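Local coordinates for protein 4-dehydrase (Streptomyces venezuelae, PDB 2PO3) that takes part in desosamine biosynthesis, probably as a pyridoxal phosphate-dependent aminotransferase acting on a TDP-linked sugar, at residues 51-54 and 55-58; 332-335 and 336-339. One frame throughout, in Å; residues are numbered along the deposited sequence.

How the interactions relate
Both interactions are local turns within one chain of the dimer, and they lie on opposite sides of the chain's centre. Their centres are 36 Å apart and their nearest atoms about 24 Å apart, so neither touches the other. Interaction 1 is the N-terminal turn of helix 52-65, just after the pocket residues Gln45 to Asn49; interaction 2 is a 3-10 turn in the loop between strand 324-325 and helix 349-355. Each lies near a bound ligand without touching it: Gly51 and the side chain of Cys334 are each about 8 Å from a bound external aldimine of pyridoxal phosphate and TDP-sugar. The Phe57 side chain is about 10 Å from that of Lys200, the predicted cofactor-linking lysine.

Interaction 1 (51-54 and 55-58); sequences GPLV and REFE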
loop_
_atom_site.group_PDB
_atom_site.type_symbol
_atom_site.label_atom_id
_atom_site.label_comp_id
_atom_site.label_asym_id
_atom_site.label_seq_id
_atom_site.Cartn_x
_atom_site.Cartn_y
_atom_site.Cartn_z
ATOM N N GLY A 51 5.958 7.991 -11.910
ATOM C CA GLY A 51 5.823 8.236 -13.340
ATOM C C GLY A 51 4.929 9.470 -13.668
ATOM O O GLY A 51 4.373 10.160 -12.799
ATOM N N PRO A 52 4.756 9.768 -14.963
ATOM C CA PRO A 52 3.954 10.912 -15.432
ATOM C C PRO A 52 2.466 10.964 -15.065
ATOM O O PRO A 52 1.897 12.055 -14.964
ATOM C CB PRO A 52 4.086 10.905 -16.960
ATOM C CG PRO A 52 4.780 9.607 -17.353
ATOM C CD PRO A 52 5.380 9.019 -16.090
ATOM N N LEU A 53 1.804 9.814 -14.897
ATOM C CA LEU A 53 0.375 9.820 -14.542
ATOM C C LEU A 53 0.223 10.273 -13.090
ATOM O O LEU A 53 -0.559 11.154 -12.749
ATOM C CB LEU A 53 -0.253 8.448 -14.819
ATOM C CG LEU A 53 -0.253 8.196 -16.328
ATOM C CD1 LEU A 53 -0.820 6.828 -16.671
ATOM C CD2 LEU A 53 -1.036 9.302 -17.051
ATOM N N VAL A 54 1.042 9.680 -12.220
ATOM C CA VAL A 54 0.983 10.061 -10.841
ATOM C C VAL A 54 1.199 11.547 -10.699
ATOM O O VAL A 54 0.474 12.229 -9.998
ATOM C CB VAL A 54 2.033 9.294 -10.053
ATOM C CG1 VAL A 54 2.195 9.911 -8.672
ATOM C CG2 VAL A 54 1.619 7.828 -9.943
ATOM N N ARG A 55 2.220 12.050 -11.366
ATOM C CA ARG A 55 2.515 13.468 -11.273
ATOM C C ARG A 55 1.352 14.301 -11.710
ATOM O O ARG A 55 1.054 15.298 -11.086
ATOM C CB ARG A 55 3.765 13.889 -12.052
ATOM C CG ARG A 55 5.022 13.341 -11.403
ATOM C CD ARG A 55 4.987 13.580 -9.894
ATOM N NE ARG A 55 6.322 13.652 -9.343
ATOM C CZ ARG A 55 6.778 12.841 -8.399
ATOM N NH1 ARG A 55 6.008 11.892 -7.854
ATOM N NH2 ARG A 55 8.042 13.006 -7.997
ATOM N N GLU A 56 0.703 13.889 -12.777
ATOM C CA GLU A 56 -0.458 14.632 -13.253
ATOM C C GLU A 56 -1.573 14.655 -12.207
ATOM O O GLU A 56 -2.170 15.682 -11.850
ATOM C CB GLU A 56 -0.969 14.079 -14.595
ATOM C CG GLU A 56 -1.950 15.038 -15.300
ATOM C CD GLU A 56 -2.660 14.373 -16.456
ATOM O OE1 GLU A 56 -2.130 13.514 -17.145
ATOM O OE2 GLU A 56 -3.903 14.782 -16.622
ATOM N N PHE A 57 -1.846 13.474 -11.699
ATOM C CA PHE A 57 -2.867 13.292 -10.669
ATOM C C PHE A 57 -2.546 14.172 -9.457
ATOM O O PHE A 57 -3.356 14.955 -8.990
ATOM C CB PHE A 57 -2.902 11.791 -10.276
ATOM C CG PHE A 57 -3.955 11.378 -9.263
ATOM C CD1 PHE A 57 -5.289 11.258 -9.642
ATOM C CD2 PHE A 57 -3.621 11.080 -7.940
ATOM C CE1 PHE A 57 -6.262 10.867 -8.723
ATOM C CE2 PHE A 57 -4.576 10.685 -7.002
ATOM C CZ PHE A 57 -5.907 10.598 -7.404
ATOM N N GLU A 58 -1.325 14.062 -8.958
ATOM C CA GLU A 58 -0.905 14.842 -7.806
ATOM C C GLU A 58 -1.248 16.298 -7.971
ATOM O O GLU A 58 -1.615 17.008 -7.019
ATOM C CB GLU A 58 0.606 14.665 -7.515
ATOM C CG GLU A 58 0.931 13.286 -6.926
ATOM C CD GLU A 58 2.403 13.108 -6.839
ATOM O OE1 GLU A 58 3.159 13.708 -7.558
ATOM O OE2 GLU A 58 2.789 12.268 -5.924
HETATM O O HOH W 1 0.495 12.698 -17.723
#
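The first turn of helix 52-65 starts at its N-cap residue, Gly51, whose O accepts Arg55 N at 3.2 Å. Two further i to i+4 bonds establish the helix: Phe57 N to Leu53 O at 2.9 Å and Glu58 N to Val54 O at 2.8 Å, both nearly straight. Pro52 O is gripped twice. Glu56 N reaches it from above the carbonyl plane, 38° out, and a water donates to it while also donating to Glu56 OE1 (2.8 Å), tying the partly exposed carboxylate back to the turn below. Such an N-terminal turn has early N-H groups without helical acceptors; here Glu246, at the start of helix 246-276, takes those of Leu53 and Val54. On another face, Val54 CG1 is anti to its backbone N (chi1 167°) and leans toward the next turn, where it lies 3.7 Å from Glu58 OE2. The Glu58 chain crosses it with an extended end. Its carboxylate is shared: OE1 forms a salt bridge with Arg55 NH1 (3.4 Å), whereas OE2 meets Arg222 and the backbone N of Ala72. Phe57 turns away to an edge-to-face stack with Phe196.

Interaction 2 (332-335 and 336-339); sequences PGCH and ELEP
Glu336 lays its aliphatic CG over one face of the neighbouring His335 ring, a CH-pi contact 3.7 Å from the ring centroid and 17° off the normal. The two side chains run side by side, pointing the same way, and the carboxylate is turned 52° from the ring plane. His335 holds CG between its backbone N and carbonyl carbon (chi1 71°), which folds the imidazole back alongside Glu336. Both ring nitrogens are hydrogen-bonded, ND1 with Ser97 OG and NE2 with Glu352 OE1, which fixes the rotation of this buried ring. The backbone beneath is a 3-10 turn, for which the clear evidence is the i to i+3 bond from Leu337 N to Cys334 O at 2.8 Å; it sits in the loop preceding helix 349-355, with Cys334 and His335 also packed on Phe116 of strand 113-117. Packing is slacker where the flanking residues meet. Pro332 CG comes 3.9 Å from Glu336 CB, but Pro332 CD stays 4.2 Å from Leu337 CD2, and Cys334 SG lies 4.4 Å from Leu337 CD1. On the wetter side a water accepts Gly333 N at 3.1 Å; its approach to Glu336 OE2 is too short to be trusted. Beyond Leu337 the chain leaves the turn, and Glu338 and Pro339 pack on Gly233 and Ser235 of the second subunit.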
loop_
_atom_site.group_PDB
_atom_site.type_symbol
_atom_site.label_atom_id
_atom_site.label_comp_id
_atom_site.label_asym_id
_atom_site.label_seq_id
_atom_site.Cartn_x
_atom_site.Cartn_y
_atom_site.Cartn_z
ATOM N N PRO A 332 -19.898 0.930 15.502
ATOM C CA PRO A 332 -19.971 1.862 16.594
ATOM C C PRO A 332 -18.793 2.830 16.477
ATOM O O PRO A 332 -18.059 2.765 15.498
ATOM C CB PRO A 332 -19.745 0.980 17.828
ATOM C CG PRO A 332 -18.975 -0.248 17.391
ATOM C CD PRO A 332 -19.210 -0.352 15.896
ATOM N N GLY A 333 -18.609 3.723 17.465
ATOM C CA GLY A 333 -17.486 4.658 17.503
ATOM C C GLY A 333 -16.242 3.770 17.606
ATOM O O GLY A 333 -16.333 2.617 18.023
ATOM N N CYS A 334 -15.082 4.260 17.201
ATOM C CA CYS A 334 -13.872 3.463 17.247
ATOM C C CYS A 334 -13.496 3.074 18.650
ATOM O O CYS A 334 -12.807 2.068 18.846
ATOM C CB CYS A 334 -12.710 4.260 16.629
ATOM S SG CYS A 334 -13.014 4.484 14.870
ATOM N N HIS A 335 -13.940 3.894 19.614
ATOM C CA HIS A 335 -13.598 3.618 21.005
ATOM C C HIS A 335 -14.167 2.308 21.488
ATOM O O HIS A 335 -13.873 1.833 22.573
ATOM C CB HIS A 335 -13.987 4.750 21.942
ATOM C CG HIS A 335 -15.460 4.875 22.135
ATOM N ND1 HIS A 335 -16.298 5.386 21.148
ATOM C CD2 HIS A 335 -16.234 4.563 23.203
ATOM C CE1 HIS A 335 -17.533 5.384 21.633
ATOM N NE2 HIS A 335 -17.535 4.894 22.867
ATOM N N GLU A 336 -15.001 1.726 20.661
ATOM C CA GLU A 336 -15.629 0.459 20.974
ATOM C C GLU A 336 -15.083 -0.660 20.118
ATOM O O GLU A 336 -15.600 -1.771 20.160
ATOM C CB GLU A 336 -17.150 0.512 20.782
ATOM C CG GLU A 336 -17.807 1.521 21.741
ATOM C CD GLU A 336 -19.242 1.199 22.035
ATOM O OE1 GLU A 336 -19.632 0.088 22.362
ATOM O OE2 GLU A 336 -20.037 2.209 21.798
ATOM N N LEU A 337 -14.031 -0.375 19.347
ATOM C CA LEU A 337 -13.484 -1.420 18.501
ATOM C C LEU A 337 -12.147 -1.859 19.069
ATOM O O LEU A 337 -11.549 -1.068 19.781
ATOM C CB LEU A 337 -13.192 -0.843 17.094
ATOM C CG LEU A 337 -14.396 -0.417 16.235
ATOM C CD1 LEU A 337 -13.870 0.166 14.916
ATOM C CD2 LEU A 337 -15.246 -1.646 15.915
ATOM N N GLU A 338 -11.683 -3.089 18.745
ATOM C CA GLU A 338 -10.373 -3.537 19.224
ATOM C C GLU A 338 -9.286 -2.832 18.443
ATOM O O GLU A 338 -9.437 -2.552 17.270
ATOM C CB GLU A 338 -10.159 -5.047 19.149
ATOM C CG GLU A 338 -11.286 -5.789 19.887
ATOM C CD GLU A 338 -11.053 -5.788 21.375
ATOM O OE1 GLU A 338 -10.008 -5.419 21.919
ATOM O OE2 GLU A 338 -12.109 -6.193 22.019
ATOM N N PRO A 339 -8.192 -2.522 19.102
ATOM C CA PRO A 339 -8.025 -2.873 20.508
ATOM C C PRO A 339 -8.490 -1.772 21.479
ATOM O O PRO A 339 -8.072 -1.822 22.632
ATOM C CB PRO A 339 -6.472 -2.919 20.589
ATOM C CG PRO A 339 -5.959 -1.803 19.671
ATOM C CD PRO A 339 -7.041 -1.691 18.595
HETATM O O HOH W 2 -20.488 3.729 19.945
#